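Local coordinates for heme-binding protein A / AI-2 binding protein A (Helicobacter pylori SS1, PDB 6OFQ), which binds a short peptide and probably delivers such peptides from the periplasm to a partner ABC transporter, at residues I61-V66 with V209-F214; S115-L120 with S188-D193; K142-M147 with D182-L187; R311-H316 with K358-L363. All coordinates share one frame; numbering follows the deposited sequence.

Contact 1 of 4, residues I61-V66 with V209-F214; sequences IYDTLV and VGTGPF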
loop_
_atom_site.group_PDB
_atom_site.type_symbol
_atom_site.label_atom_id
_atom_site.label_comp_id
_atom_site.label_asym_id
_atom_site.label_seq_id
_atom_site.Cartn_x
_atom_site.Cartn_y
_atom_site.Cartn_z
ATOM N N ILE A 61 13.887 5.341 4.594
ATOM C CA ILE A 61 14.973 4.785 5.419
ATOM C C ILE A 61 15.640 3.637 4.678
ATOM O O ILE A 61 16.885 3.437 4.761
ATOM C CB ILE A 61 14.386 4.338 6.772
ATOM C CG1 ILE A 61 14.007 5.593 7.582
ATOM C CG2 ILE A 61 15.343 3.407 7.507
ATOM C CD1 ILE A 61 13.151 5.266 8.801
ATOM N N TYR A 62 14.845 2.792 4.018
ATOM C CA TYR A 62 15.357 1.550 3.439
ATOM C C TYR A 62 15.396 1.632 1.910
ATOM O O TYR A 62 14.569 2.302 1.306
ATOM C CB TYR A 62 14.495 0.332 3.749
ATOM C CG TYR A 62 14.369 0.005 5.226
ATOM C CD1 TYR A 62 15.357 -0.695 5.886
ATOM C CD2 TYR A 62 13.287 0.424 5.968
ATOM C CE1 TYR A 62 15.253 -1.057 7.220
ATOM C CE2 TYR A 62 13.167 0.042 7.289
ATOM C CZ TYR A 62 14.140 -0.714 7.907
ATOM O OH TYR A 62 13.951 -1.106 9.221
ATOM N N ASP A 63 16.348 0.910 1.313
ATOM C CA ASP A 63 16.333 0.567 -0.091
ATOM C C ASP A 63 16.026 -0.873 -0.345
ATOM O O ASP A 63 16.092 -1.744 0.527
ATOM C CB ASP A 63 17.676 0.871 -0.723
ATOM C CG ASP A 63 17.980 2.352 -0.679
ATOM O OD1 ASP A 63 17.141 3.168 -1.145
ATOM O OD2 ASP A 63 19.057 2.751 -0.181
ATOM N N THR A 64 15.700 -1.083 -1.622
ATOM C CA THR A 64 15.391 -2.385 -2.191
ATOM C C THR A 64 16.442 -2.735 -3.274
ATOM O O THR A 64 17.286 -1.910 -3.613
ATOM C CB THR A 64 13.950 -2.410 -2.756
ATOM O OG1 THR A 64 13.649 -1.153 -3.360
ATOM C CG2 THR A 64 12.904 -2.671 -1.643
ATOM N N LEU A 65 16.329 -3.935 -3.855
ATOM C CA LEU A 65 17.280 -4.321 -4.929
ATOM C C LEU A 65 17.145 -3.467 -6.198
ATOM O O LEU A 65 18.122 -3.037 -6.831
ATOM C CB LEU A 65 17.123 -5.787 -5.265
ATOM C CG LEU A 65 17.605 -6.769 -4.185
ATOM C CD1 LEU A 65 17.233 -8.166 -4.660
ATOM C CD2 LEU A 65 19.136 -6.723 -4.070
ATOM N N VAL A 66 15.889 -3.213 -6.556
ATOM C CA VAL A 66 15.494 -2.304 -7.614
ATOM C C VAL A 66 14.534 -1.281 -7.060
ATOM O O VAL A 66 13.972 -1.548 -5.985
ATOM C CB VAL A 66 14.862 -3.057 -8.823
ATOM C CG1 VAL A 66 15.833 -4.163 -9.289
ATOM C CG2 VAL A 66 13.487 -3.640 -8.490
ATOM N N VAL A 209 17.643 0.491 10.897
ATOM C CA VAL A 209 18.859 0.738 10.182
ATOM C C VAL A 209 18.743 0.369 8.704
ATOM O O VAL A 209 18.461 -0.779 8.425
ATOM C CB VAL A 209 20.024 -0.023 10.867
ATOM C CG1 VAL A 209 21.313 0.142 10.083
ATOM C CG2 VAL A 209 20.234 0.501 12.294
ATOM N N GLY A 210 18.919 1.341 7.832
ATOM C CA GLY A 210 18.771 1.113 6.375
ATOM C C GLY A 210 19.922 1.726 5.629
ATOM O O GLY A 210 20.910 2.189 6.215
ATOM N N THR A 211 19.790 1.809 4.321
ATOM C CA THR A 211 20.747 2.460 3.442
ATOM C C THR A 211 20.241 3.697 2.719
ATOM O O THR A 211 20.977 4.286 1.946
ATOM C CB THR A 211 21.249 1.480 2.373
ATOM O OG1 THR A 211 20.154 0.998 1.595
ATOM C CG2 THR A 211 21.975 0.283 2.943
ATOM N N GLY A 212 18.980 4.055 2.946
ATOM C CA GLY A 212 18.355 5.076 2.143
ATOM C C GLY A 212 18.765 6.496 2.390
ATOM O O GLY A 212 19.626 6.766 3.246
ATOM N N PRO A 213 18.096 7.425 1.713
ATOM C CA PRO A 213 18.578 8.800 1.698
ATOM C C PRO A 213 18.297 9.553 2.991
ATOM O O PRO A 213 18.803 10.672 3.116
ATOM C CB PRO A 213 17.835 9.424 0.531
ATOM C CG PRO A 213 16.664 8.534 0.279
ATOM C CD PRO A 213 17.094 7.148 0.676
ATOM N N PHE A 214 17.410 9.034 3.833
ATOM C CA PHE A 214 17.210 9.525 5.198
ATOM C C PHE A 214 17.438 8.457 6.230
ATOM O O PHE A 214 17.238 7.289 5.951
ATOM C CB PHE A 214 15.791 10.115 5.352
ATOM C CG PHE A 214 15.516 11.285 4.456
ATOM C CD1 PHE A 214 14.986 11.070 3.193
ATOM C CD2 PHE A 214 15.782 12.591 4.852
ATOM C CE1 PHE A 214 14.753 12.132 2.360
ATOM C CE2 PHE A 214 15.537 13.675 4.035
ATOM C CZ PHE A 214 15.019 13.427 2.777
HETATM O O HOH W 1 15.830 -2.201 11.055
HETATM O O HOH W 2 18.177 -0.459 3.170
#
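Ile61 O accepts a hydrogen bond from Gly212 N (2.8 Å), tying two loops of this type II periplasmic binding protein: the one that leaves helix 52-61 for the antiparallel sheet, and the one that enters strand 214-220 of a five-stranded mixed sheet. Ile61 O also receives a CH-O contact from Gly210 CA (3.4 Å). A side chain at Gly210 or Gly212 would face segment 61-66, with Ile61 O close by; glycine lets the backbones come this near (Tyr62 CA to Gly210 CA 4.5 Å). A second CH-O contact, almost straight at 178°, joins Ile61 CA to Phe214 O. Beside this, Thr211 OG1 donates to Asp63 OD2 (2.7 Å), reaching it from the anti side and somewhat out of the carboxylate plane. Thr211 OG1, set between its backbone N and carbonyl carbon (chi1 59°), also accepts from a water to which Asp63 N donates. Farther out, Trp234 NE1 bonds the same Asp63 OD2, giving that buried oxygen two partners. Tyr62 CD1 and CE1 meet Gly210 CA and Val209 O obliquely, while the hydroxyl bonds Met44 O. In the ring plane, a water donates to Tyr62 OH (2.8 Å) and accepts from Val209 N (3.2 Å).

Contact 2 of 4, residues S115-L120 with S188-D193; sequences SAKDVL and SKDYAD
The N terminus of helix 189-197, with Ser188 as its N-cap, is met by an acidic side chain of another helix: Asp118 OD1 accepts from Lys189 N at 2.9 Å. The bond is fairly straight (163° at the hydrogen) and comes in nearly along the C-O axis of the carboxylate. Ser188 itself caps in the classical way, its OG accepting from Tyr191 N, so a serine and an aspartate between them serve first-turn N-H groups that have no helical acceptor. Such a helix start would probably favour the negative charge of Asp118. Its second oxygen is held too, because Ser115 N donates to Asp118 OD2 (2.9 Å), which limits the rotation of the carboxylate on helix 116-127. The segments 116-120 and 189-193 run at 63° to each other, and Lys189 CB rests against Asp118 OD1 before the rest of that side chain turns off to form a salt bridge with Asp193. Nearer the solvent, Lys117, extended beyond CG, crosses Asp190 at about a right angle and places NZ 2.8 Å from Asp190 OD1. Lys117 was modelled in two conformers, and this salt bridge is described for one of them. One water joins the polar groups: it donates to Asp118 OD1 (2.7 Å) and Asp190 OD2 (2.8 Å), standing between like charges, and accepts from Asp190 N and Ser188 OG.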
loop_
_atom_site.group_PDB
_atom_site.type_symbol
_atom_site.label_atom_id
_atom_site.label_comp_id
_atom_site.label_asym_id
_atom_site.label_seq_id
_atom_site.Cartn_x
_atom_site.Cartn_y
_atom_site.Cartn_z
ATOM N N SER A 115 26.097 -5.978 1.867
ATOM C CA SER A 115 26.558 -7.061 1.037
ATOM C C SER A 115 25.453 -8.104 0.910
ATOM O O SER A 115 24.348 -8.022 1.484
ATOM C CB SER A 115 27.874 -7.630 1.629
ATOM O OG SER A 115 27.602 -8.338 2.807
ATOM N N ALA A 116 25.807 -9.216 0.243
ATOM C CA ALA A 116 24.857 -10.242 -0.052
ATOM C C ALA A 116 24.207 -10.850 1.186
ATOM O O ALA A 116 23.042 -11.274 1.159
ATOM C CB ALA A 116 25.513 -11.289 -0.931
ATOM N N LYS A 117 24.932 -10.935 2.306
ATOM C CA LYS A 117 24.332 -11.498 3.506
ATOM C C LYS A 117 23.125 -10.724 4.034
ATOM O O LYS A 117 22.265 -11.302 4.684
ATOM C CB LYS A 117 25.359 -11.655 4.636
ATOM C CG LYS A 117 25.836 -10.393 5.328
ATOM C CD LYS A 117 26.764 -10.781 6.477
ATOM C CE LYS A 117 27.054 -9.612 7.400
ATOM N NZ LYS A 117 28.099 -9.923 8.416
ATOM N N ASP A 118 23.052 -9.444 3.699
ATOM C CA ASP A 118 21.941 -8.603 4.144
ATOM C C ASP A 118 20.711 -8.911 3.288
ATOM O O ASP A 118 19.582 -8.887 3.776
ATOM C CB ASP A 118 22.272 -7.133 4.050
ATOM C CG ASP A 118 23.550 -6.795 4.845
ATOM O OD1 ASP A 118 23.411 -7.123 6.047
ATOM O OD2 ASP A 118 24.487 -6.188 4.286
ATOM N N VAL A 119 20.923 -9.236 2.017
ATOM C CA VAL A 119 19.824 -9.698 1.146
ATOM C C VAL A 119 19.287 -11.031 1.646
ATOM O O VAL A 119 18.102 -11.234 1.775
ATOM C CB VAL A 119 20.239 -9.723 -0.317
ATOM C CG1 VAL A 119 19.077 -10.113 -1.201
ATOM C CG2 VAL A 119 20.839 -8.400 -0.776
ATOM N N LEU A 120 20.190 -12.000 1.870
ATOM C CA LEU A 120 19.827 -13.280 2.442
ATOM C C LEU A 120 19.084 -13.080 3.728
ATOM O O LEU A 120 18.032 -13.667 3.919
ATOM C CB LEU A 120 21.049 -14.199 2.663
ATOM C CG LEU A 120 21.810 -14.651 1.416
ATOM C CD1 LEU A 120 22.883 -15.657 1.865
ATOM C CD2 LEU A 120 20.841 -15.319 0.458
ATOM N N SER A 188 19.790 -4.684 7.917
ATOM C CA SER A 188 21.169 -5.087 8.206
ATOM C C SER A 188 21.244 -6.326 9.086
ATOM O O SER A 188 20.819 -6.336 10.253
ATOM C CB SER A 188 21.881 -3.959 8.943
ATOM O OG SER A 188 23.107 -4.404 9.550
ATOM N N LYS A 189 21.943 -7.344 8.547
ATOM C CA LYS A 189 22.240 -8.553 9.309
ATOM C C LYS A 189 23.153 -8.283 10.535
ATOM O O LYS A 189 22.872 -8.886 11.571
ATOM C CB LYS A 189 22.896 -9.576 8.364
ATOM C CG LYS A 189 23.189 -10.912 9.043
ATOM C CD LYS A 189 21.983 -11.544 9.666
ATOM C CE LYS A 189 21.981 -13.069 9.754
ATOM N NZ LYS A 189 22.641 -13.632 10.945
ATOM N N ASP A 190 24.142 -7.415 10.329
ATOM C CA ASP A 190 25.033 -7.045 11.466
ATOM C C ASP A 190 24.225 -6.444 12.611
ATOM O O ASP A 190 24.355 -6.840 13.797
ATOM C CB ASP A 190 26.200 -6.171 11.015
ATOM C CG ASP A 190 27.167 -6.905 10.104
ATOM O OD1 ASP A 190 27.582 -8.030 10.434
ATOM O OD2 ASP A 190 27.360 -6.503 8.947
ATOM N N TYR A 191 23.335 -5.491 12.274
ATOM C CA TYR A 191 22.485 -4.881 13.297
ATOM C C TYR A 191 21.552 -5.900 13.962
ATOM O O TYR A 191 21.382 -5.990 15.187
ATOM C CB TYR A 191 21.717 -3.680 12.719
ATOM C CG TYR A 191 20.764 -2.995 13.689
ATOM C CD1 TYR A 191 21.238 -2.470 14.881
ATOM C CD2 TYR A 191 19.423 -2.775 13.392
ATOM C CE1 TYR A 191 20.439 -1.806 15.764
ATOM C CE2 TYR A 191 18.612 -2.051 14.235
ATOM C CZ TYR A 191 19.114 -1.570 15.428
ATOM O OH TYR A 191 18.302 -0.871 16.303
ATOM N N ALA A 192 20.903 -6.751 13.161
ATOM C CA ALA A 192 20.069 -7.819 13.675
ATOM C C ALA A 192 20.840 -8.775 14.616
ATOM O O ALA A 192 20.270 -9.114 15.641
ATOM C CB ALA A 192 19.501 -8.632 12.492
ATOM N N ASP A 193 22.067 -9.112 14.222
ATOM C CA ASP A 193 22.863 -10.018 15.069
ATOM C C ASP A 193 23.179 -9.312 16.404
ATOM O O ASP A 193 23.086 -9.950 17.464
ATOM C CB ASP A 193 24.152 -10.397 14.367
ATOM C CG ASP A 193 23.972 -11.386 13.247
ATOM O OD1 ASP A 193 22.894 -12.038 13.234
ATOM O OD2 ASP A 193 25.007 -11.444 12.560
HETATM O O HOH W 3 24.833 -5.840 7.951
#

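Contact 3 of 4, residues K142-M147 with D182-L187; sequences KYWEGM and DFLSIL
Tyr143 presents its CB to one face of the Phe183 ring, a CH-pi contact with the methylene carbon 3.6 Å from the Phe183 centroid. Beyond CB the tyrosine ring continues nearly parallel to that of Phe183, the planes at 9°, but it is slid so far that the centroids are 5.2 Å apart and the rings barely overlap. The opposite face of Phe183 is covered by its own neighbour, Leu184, whose CG sits over the ring centre, so a flat side chain fills a slot between two aliphatic groups. The phenylalanine is swung into this slot with its CG between backbone N and carbonyl carbon (chi1 81°). Met147 approaches obliquely, its SD 3.7 Å from Phe183 CE1 in a Met-aromatic contact 51° off the ring normal; methionine's flexible chain and polarisable sulfur suit a place beside an aromatic ring. Trp144 lies across Phe183 at about a right angle, with Trp144 CE3 4.0 Å from Phe183 CE2. Leu184 CD2 then meets the edge of the indole near its plane, 3.7 Å from Trp144 CZ3. Together these groups fasten helix 142-147 to the 3-10 turn that follows helix 175-178, and Met149 of helix 149-152 packs against the same cluster. The polar atoms of Tyr143 and Trp144 are turned to other partners, Tyr143 OH to Asp431 and Trp144 NE1 to Ser150. What passes between the segments is therefore dispersion, CH-pi and sulfur-aromatic attraction, whose strength depends on the close fit round Phe183 rather than on charge.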
loop_
_atom_site.group_PDB
_atom_site.type_symbol
_atom_site.label_atom_id
_atom_site.label_comp_id
_atom_site.label_asym_id
_atom_site.label_seq_id
_atom_site.Cartn_x
_atom_site.Cartn_y
_atom_site.Cartn_z
ATOM N N LYS A 142 3.340 -10.315 6.383
ATOM C CA LYS A 142 2.054 -10.341 5.728
ATOM C C LYS A 142 2.061 -10.325 4.223
ATOM O O LYS A 142 1.376 -11.144 3.580
ATOM C CB LYS A 142 1.106 -9.210 6.236
ATOM C CG LYS A 142 0.721 -9.318 7.720
ATOM C CD LYS A 142 0.080 -8.016 8.230
ATOM C CE LYS A 142 0.063 -7.713 9.723
ATOM N NZ LYS A 142 -0.810 -6.537 10.009
ATOM N N TYR A 143 2.811 -9.420 3.597
ATOM C CA TYR A 143 2.924 -9.435 2.165
ATOM C C TYR A 143 3.509 -10.749 1.714
ATOM O O TYR A 143 3.060 -11.257 0.680
ATOM C CB TYR A 143 3.800 -8.303 1.650
ATOM C CG TYR A 143 3.076 -7.015 1.222
ATOM C CD1 TYR A 143 2.523 -6.956 -0.036
ATOM C CD2 TYR A 143 3.092 -5.852 1.979
ATOM C CE1 TYR A 143 1.924 -5.805 -0.528
ATOM C CE2 TYR A 143 2.516 -4.670 1.515
ATOM C CZ TYR A 143 1.977 -4.675 0.242
ATOM O OH TYR A 143 1.491 -3.470 -0.228
ATOM N N TRP A 144 4.627 -11.186 2.297
ATOM C CA TRP A 144 5.313 -12.402 1.847
ATOM C C TRP A 144 4.350 -13.597 1.820
ATOM O O TRP A 144 4.285 -14.342 0.821
ATOM C CB TRP A 144 6.549 -12.685 2.708
ATOM C CG TRP A 144 7.340 -13.838 2.274
ATOM C CD1 TRP A 144 7.023 -15.160 2.430
ATOM C CD2 TRP A 144 8.602 -13.803 1.581
ATOM N NE1 TRP A 144 7.980 -15.934 1.814
ATOM C CE2 TRP A 144 8.982 -15.140 1.308
ATOM C CE3 TRP A 144 9.474 -12.785 1.177
ATOM C CZ2 TRP A 144 10.127 -15.467 0.599
ATOM C CZ3 TRP A 144 10.641 -13.106 0.518
ATOM C CH2 TRP A 144 10.970 -14.459 0.226
ATOM N N GLU A 145 3.624 -13.766 2.931
ATOM C CA GLU A 145 2.640 -14.829 3.037
ATOM C C GLU A 145 1.502 -14.710 2.064
ATOM O O GLU A 145 1.172 -15.624 1.303
ATOM C CB GLU A 145 2.131 -14.986 4.475
ATOM C CG GLU A 145 3.200 -15.473 5.440
ATOM C CD GLU A 145 3.795 -16.794 4.991
ATOM O OE1 GLU A 145 3.045 -17.760 4.741
ATOM O OE2 GLU A 145 5.023 -16.818 4.757
ATOM N N GLY A 146 0.941 -13.509 1.995
ATOM C CA GLY A 146 -0.151 -13.232 1.107
ATOM C C GLY A 146 0.068 -13.490 -0.355
ATOM O O GLY A 146 -0.800 -13.938 -1.132
ATOM N N MET A 147 1.241 -13.006 -0.774
ATOM C CA MET A 147 1.664 -13.170 -2.158
ATOM C C MET A 147 2.122 -14.602 -2.538
ATOM O O MET A 147 2.395 -14.902 -3.705
ATOM C CB MET A 147 2.753 -12.142 -2.514
ATOM C CG MET A 147 2.239 -10.707 -2.530
ATOM S SD MET A 147 3.519 -9.466 -2.771
ATOM C CE MET A 147 4.267 -9.905 -4.332
ATOM N N ASP A 182 8.141 -2.449 -0.689
ATOM C CA ASP A 182 8.628 -2.118 0.637
ATOM C C ASP A 182 8.927 -3.371 1.507
ATOM O O ASP A 182 9.891 -3.325 2.276
ATOM C CB ASP A 182 7.591 -1.244 1.306
ATOM C CG ASP A 182 7.376 0.067 0.582
ATOM O OD1 ASP A 182 6.656 0.015 -0.431
ATOM O OD2 ASP A 182 7.939 1.095 0.986
ATOM N N PHE A 183 8.136 -4.423 1.369
ATOM C CA PHE A 183 8.351 -5.596 2.219
ATOM C C PHE A 183 9.659 -6.293 1.963
ATOM O O PHE A 183 10.085 -7.108 2.784
ATOM C CB PHE A 183 7.131 -6.536 2.198
ATOM C CG PHE A 183 7.069 -7.449 0.987
ATOM C CD1 PHE A 183 6.673 -7.050 -0.281
ATOM C CD2 PHE A 183 7.435 -8.786 1.122
ATOM C CE1 PHE A 183 6.530 -7.916 -1.347
ATOM C CE2 PHE A 183 7.291 -9.663 0.066
ATOM C CZ PHE A 183 6.910 -9.242 -1.195
ATOM N N LEU A 184 10.253 -6.020 0.796
ATOM C CA LEU A 184 11.530 -6.601 0.424
ATOM C C LEU A 184 12.670 -5.631 0.606
ATOM O O LEU A 184 13.750 -5.777 -0.005
ATOM C CB LEU A 184 11.454 -7.175 -0.988
ATOM C CG LEU A 184 10.464 -8.312 -1.100
ATOM C CD1 LEU A 184 10.349 -8.742 -2.565
ATOM C CD2 LEU A 184 10.766 -9.502 -0.170
ATOM N N SER A 185 12.492 -4.643 1.467
ATOM C CA SER A 185 13.567 -3.798 1.916
ATOM C C SER A 185 14.753 -4.545 2.549
ATOM O O SER A 185 14.561 -5.611 3.151
ATOM C CB SER A 185 12.984 -2.865 2.967
ATOM O OG SER A 185 12.104 -1.891 2.462
ATOM N N ILE A 186 15.924 -3.973 2.346
ATOM C CA ILE A 186 17.151 -4.596 2.865
ATOM C C ILE A 186 17.500 -4.056 4.263
ATOM O O ILE A 186 17.848 -2.884 4.371
ATOM C CB ILE A 186 18.311 -4.442 1.892
ATOM C CG1 ILE A 186 17.963 -4.969 0.478
ATOM C CG2 ILE A 186 19.535 -5.188 2.414
ATOM C CD1 ILE A 186 17.323 -6.338 0.417
ATOM N N LEU A 187 17.342 -4.955 5.236
ATOM C CA LEU A 187 17.762 -4.622 6.611
ATOM C C LEU A 187 19.171 -5.139 6.820
ATOM O O LEU A 187 19.710 -5.863 5.979
ATOM C CB LEU A 187 16.831 -5.320 7.585
ATOM C CG LEU A 187 15.486 -4.642 7.853
ATOM C CD1 LEU A 187 14.610 -4.501 6.611
ATOM C CD2 LEU A 187 14.741 -5.358 8.960
#

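Contact 4 of 4, residues R311-H316 with K358-L363; sequences RLAINH and KKAKEL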
loop_
_atom_site.group_PDB
_atom_site.type_symbol
_atom_site.label_atom_id
_atom_site.label_comp_id
_atom_site.label_asym_id
_atom_site.label_seq_id
_atom_site.Cartn_x
_atom_site.Cartn_y
_atom_site.Cartn_z
ATOM N N ARG A 311 -25.172 -10.156 -2.005
ATOM C CA ARG A 311 -24.123 -9.251 -2.467
ATOM C C ARG A 311 -24.582 -8.336 -3.576
ATOM O O ARG A 311 -24.264 -7.130 -3.618
ATOM C CB ARG A 311 -22.830 -9.998 -2.744
ATOM C CG ARG A 311 -22.266 -10.804 -1.614
ATOM C CD ARG A 311 -20.858 -11.280 -1.856
ATOM N NE ARG A 311 -20.684 -12.122 -3.027
ATOM C CZ ARG A 311 -20.546 -13.436 -2.994
ATOM N NH1 ARG A 311 -20.739 -14.169 -1.922
ATOM N NH2 ARG A 311 -20.340 -14.034 -4.152
ATOM N N LEU A 312 -25.213 -8.958 -4.568
ATOM C CA LEU A 312 -25.725 -8.198 -5.673
ATOM C C LEU A 312 -26.757 -7.174 -5.219
ATOM O O LEU A 312 -26.748 -6.051 -5.692
ATOM C CB LEU A 312 -26.265 -9.121 -6.768
ATOM C CG LEU A 312 -25.218 -9.940 -7.503
ATOM C CD1 LEU A 312 -25.884 -11.045 -8.287
ATOM C CD2 LEU A 312 -24.432 -9.075 -8.467
ATOM N N ALA A 313 -27.624 -7.558 -4.290
ATOM C CA ALA A 313 -28.622 -6.597 -3.820
ATOM C C ALA A 313 -27.968 -5.358 -3.232
ATOM O O ALA A 313 -28.323 -4.222 -3.538
ATOM C CB ALA A 313 -29.468 -7.316 -2.787
ATOM N N ILE A 314 -26.956 -5.610 -2.420
ATOM C CA ILE A 314 -26.184 -4.534 -1.757
ATOM C C ILE A 314 -25.508 -3.676 -2.827
ATOM O O ILE A 314 -25.599 -2.438 -2.746
ATOM C CB ILE A 314 -25.156 -5.114 -0.779
ATOM C CG1 ILE A 314 -25.867 -5.725 0.449
ATOM C CG2 ILE A 314 -24.139 -4.061 -0.313
ATOM C CD1 ILE A 314 -25.015 -6.518 1.412
ATOM N N ASN A 315 -24.940 -4.289 -3.877
ATOM C CA ASN A 315 -24.358 -3.555 -5.001
ATOM C C ASN A 315 -25.351 -2.640 -5.688
ATOM O O ASN A 315 -25.007 -1.509 -6.014
ATOM C CB ASN A 315 -23.689 -4.485 -6.010
ATOM C CG ASN A 315 -22.233 -4.869 -5.657
ATOM O OD1 ASN A 315 -21.267 -4.426 -6.331
ATOM N ND2 ASN A 315 -22.040 -5.817 -4.780
ATOM N N HIS A 316 -26.589 -3.095 -5.877
ATOM C CA HIS A 316 -27.609 -2.303 -6.558
ATOM C C HIS A 316 -28.246 -1.268 -5.647
ATOM O O HIS A 316 -29.035 -0.442 -6.120
ATOM C CB HIS A 316 -28.708 -3.209 -7.136
ATOM C CG HIS A 316 -28.311 -4.039 -8.316
ATOM N ND1 HIS A 316 -27.988 -3.504 -9.534
ATOM C CD2 HIS A 316 -28.077 -5.367 -8.419
ATOM C CE1 HIS A 316 -27.620 -4.468 -10.366
ATOM N NE2 HIS A 316 -27.647 -5.611 -9.702
ATOM N N LYS A 358 -35.521 -1.146 -6.625
ATOM C CA LYS A 358 -36.500 -2.227 -6.864
ATOM C C LYS A 358 -35.774 -3.547 -7.120
ATOM O O LYS A 358 -36.117 -4.539 -6.479
ATOM C CB LYS A 358 -37.481 -1.975 -8.010
ATOM C CG LYS A 358 -38.543 -1.022 -7.491
ATOM C CD LYS A 358 -39.511 -0.537 -8.562
ATOM C CE LYS A 358 -40.444 0.527 -7.993
ATOM N NZ LYS A 358 -41.165 1.201 -9.109
ATOM N N LYS A 359 -34.744 -3.491 -7.953
ATOM C CA LYS A 359 -33.979 -4.733 -8.196
ATOM C C LYS A 359 -33.314 -5.230 -6.912
ATOM O O LYS A 359 -33.258 -6.425 -6.636
ATOM C CB LYS A 359 -32.956 -4.456 -9.287
ATOM C CG LYS A 359 -32.201 -5.686 -9.734
ATOM C CD LYS A 359 -31.321 -5.293 -10.908
ATOM C CE LYS A 359 -30.475 -6.488 -11.301
ATOM N NZ LYS A 359 -31.063 -7.325 -12.378
ATOM N N ALA A 360 -32.778 -4.331 -6.092
ATOM C CA ALA A 360 -32.113 -4.739 -4.880
ATOM C C ALA A 360 -33.058 -5.451 -3.942
ATOM O O ALA A 360 -32.738 -6.474 -3.341
ATOM C CB ALA A 360 -31.454 -3.571 -4.154
ATOM N N LYS A 361 -34.211 -4.827 -3.774
ATOM C CA LYS A 361 -35.186 -5.465 -2.916
ATOM C C LYS A 361 -35.623 -6.843 -3.423
ATOM O O LYS A 361 -35.801 -7.724 -2.596
ATOM C CB LYS A 361 -36.416 -4.542 -2.785
ATOM C CG LYS A 361 -36.249 -3.265 -1.995
ATOM C CD LYS A 361 -37.401 -2.274 -2.208
ATOM C CE LYS A 361 -37.259 -1.171 -1.165
ATOM N NZ LYS A 361 -38.315 -0.157 -1.458
ATOM N N GLU A 362 -35.837 -6.950 -4.718
ATOM C CA GLU A 362 -36.193 -8.208 -5.380
ATOM C C GLU A 362 -35.126 -9.282 -5.115
ATOM O O GLU A 362 -35.420 -10.405 -4.735
ATOM C CB GLU A 362 -36.402 -8.009 -6.870
ATOM C CG GLU A 362 -36.812 -9.275 -7.617
ATOM C CD GLU A 362 -38.026 -9.985 -7.034
ATOM O OE1 GLU A 362 -38.962 -9.351 -6.476
ATOM O OE2 GLU A 362 -38.031 -11.225 -7.170
ATOM N N LEU A 363 -33.864 -8.912 -5.297
ATOM C CA LEU A 363 -32.778 -9.854 -5.011
ATOM C C LEU A 363 -32.786 -10.389 -3.606
ATOM O O LEU A 363 -32.521 -11.564 -3.360
ATOM C CB LEU A 363 -31.439 -9.214 -5.411
ATOM C CG LEU A 363 -31.228 -9.147 -6.910
ATOM C CD1 LEU A 363 -30.136 -8.153 -7.228
ATOM C CD2 LEU A 363 -30.756 -10.499 -7.466
#
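On the helix that meets Lys359, Ala360 and Leu363 through Ala313 and His316, Arg311 O is gripped twice: by Asn315 N in the helical bond (2.9 Å) and by Asn315 ND2 at 2.8 Å. The two donors come from opposite faces of the carbonyl plane. Asn315 ND2 also donates to Tyr497 O, so the asparagine links this helix to strand 497-510 of the large mixed sheet, against which Ile314 packs as well. Helix 357-366 lies on the outer side, making a close antiparallel helix pair (163°, segment axes 7.9 Å apart). The small methyl groups of Ala313 and Ala360 let the backbones come this close. Ala360 CB comes to 3.3 Å from Ala313 O, and Ala313 CB similarly reaches Ala360 O (3.4 Å). One turn on from Lys359, Leu363 lays CB against Ala313 CB while its CD1 branch extends to His316 CD2 (3.7 Å). His316 is fixed at ND1 by Glu354 O and offers one ring face to Lys359. The lysine runs out with CG anti to the backbone N (chi1 -174°) and lays CD over the ring centre, 3.8 Å from the His316 centroid. Lys359 CE then passes His316 NE2 at 3.4 Å, and the final torsion bends NZ off the chain's line.

From the N terminus, helix 52-61 ends in the first segment of contact 1, whose loop closes only at 209-214, at the entrance to strand 214-220. Within that loop, contact 2 joins helix 116-127 to helix 189-197, and further in contact 3 joins helix 142-147 to the residues just before Ser188. Contact 1 thus encloses contact 2, which encloses contact 3; none cross, and all three touch: Asp63 O probably bonds Ile186 N, Asp118 packs on Ile186, and Val209 on Tyr191. Contact 4 opens after contact 1 has closed. It pairs helix 308-317, which packs on the large mixed sheet, with helix 357-366, about 49 Å from contact 1 between centres and on the opposite side of the chain's centre.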